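Local structure of uncharacterized protein Q64V53_BACFR (Bacteroides fragilis, 2RA8) at residues L177-K180 and N184-I187. The protein is of unknown function but combines a WGR domain with a leucine-rich-repeat domain, an architecture that suggests a role in binding other macromolecules. Residues are numbered along the deposited sequence; the frame is centred on the assembly and turned at random.
Sequences LKIK and NLSI
Ile179 meets Leu185 and Ile187 through two separate methyl groups, one from each branch of its side chain. Its CG2 lies 3.9 Å from CD2 of Leu185, and CD1, at the end of the longer branch, lies 4.0 Å from CG2 of Ile187. The division follows from the first torsion of Ile179 (chi1 -54°): CG2 stands anti to the backbone N and CG1 anti to the carbonyl carbon; this sets the two branches pointing different ways, CG2 to Leu185 and CD1, through CG1, to Ile187. On the loop, Leu185 extends CG anti to its own N (chi1 167°) and reaches across with one methyl, while Ile187 offers its short branch. Both pairs of side chains cross at a slant, and the backbones stay well apart, with the CA atoms of Ile179 and Leu185 9.4 Å from each other. Leu177 points to the same side of the strand; it and Ile187 both pack on Leu168 of helix 165-169, which extends the apolar patch. Beyond this layer, Asp212 of helix 207-215 fixes the loop, its OD2 hydrogen-bonded to both the backbone N of Ile187 and Ser186 OG. The strand is held by backbone hydrogen bonds to its parallel neighbours 143-146 and 197-201, and Lys178, on its other face, makes a cation-pi contact with Phe145. The contact packs a strand of the leucine-rich-repeat sheet against the loop that leads to the next strand. With no hydrogen bond between the segments, their cohesion rests on buried aliphatic packing, while polar anchors lie outside it.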
# COMPACT_ATOMS: atom_id res chain seq x y z
N LEU A 177 -0.68 21.06 9.50
CA LEU A 177 -1.73 20.32 10.20
C LEU A 177 -2.41 19.35 9.28
O LEU A 177 -2.89 19.72 8.20
CB LEU A 177 -2.79 21.29 10.74
CG LEU A 177 -3.50 21.08 12.07
CD1 LEU A 177 -4.79 21.85 11.99
CD2 LEU A 177 -3.77 19.63 12.39
N LYS A 178 -2.48 18.10 9.72
CA LYS A 178 -3.10 17.04 8.95
C LYS A 178 -3.94 16.26 9.92
O LYS A 178 -3.46 15.84 10.98
CB LYS A 178 -2.01 16.16 8.36
CG LYS A 178 -2.48 15.04 7.45
CD LYS A 178 -1.24 14.40 6.83
CE LYS A 178 -1.57 13.21 5.96
NZ LYS A 178 -0.30 12.69 5.38
N ILE A 179 -5.21 16.08 9.57
CA ILE A 179 -6.18 15.37 10.40
C ILE A 179 -6.92 14.33 9.56
O ILE A 179 -7.37 14.62 8.45
CB ILE A 179 -7.22 16.34 10.98
CG1 ILE A 179 -6.53 17.50 11.73
CG2 ILE A 179 -8.16 15.60 11.93
CD1 ILE A 179 -7.49 18.66 12.00
N LYS A 180 -7.06 13.13 10.10
CA LYS A 180 -7.76 12.05 9.41
C LYS A 180 -8.88 11.58 10.31
O LYS A 180 -8.63 11.24 11.46
CB LYS A 180 -6.80 10.89 9.12
CG LYS A 180 -7.45 9.68 8.44
CD LYS A 180 -6.39 8.64 8.09
CE LYS A 180 -7.03 7.39 7.51
NZ LYS A 180 -6.03 6.42 6.99
N ASN A 184 -17.49 14.22 14.73
CA ASN A 184 -17.46 15.11 15.89
C ASN A 184 -16.19 15.93 15.96
O ASN A 184 -15.74 16.28 17.06
CB ASN A 184 -17.60 14.30 17.19
CG ASN A 184 -18.95 13.61 17.31
OD1 ASN A 184 -19.03 12.46 17.76
ND2 ASN A 184 -20.01 14.31 16.92
N LEU A 185 -15.61 16.24 14.81
CA LEU A 185 -14.39 17.02 14.77
C LEU A 185 -14.66 18.50 14.69
O LEU A 185 -15.65 18.93 14.11
CB LEU A 185 -13.53 16.61 13.56
CG LEU A 185 -12.36 17.54 13.19
CD1 LEU A 185 -11.32 17.53 14.31
CD2 LEU A 185 -11.73 17.11 11.89
N SER A 186 -13.78 19.29 15.30
CA SER A 186 -13.89 20.74 15.23
C SER A 186 -12.51 21.29 15.44
O SER A 186 -11.67 20.65 16.07
CB SER A 186 -14.83 21.28 16.32
OG SER A 186 -15.03 22.67 16.15
N ILE A 187 -12.24 22.47 14.88
CA ILE A 187 -10.93 23.11 15.02
C ILE A 187 -11.12 24.55 15.43
O ILE A 187 -10.16 25.31 15.49
CB ILE A 187 -10.12 23.06 13.71
CG1 ILE A 187 -10.88 23.76 12.59
CG2 ILE A 187 -9.81 21.61 13.35
CD1 ILE A 187 -10.07 23.93 11.32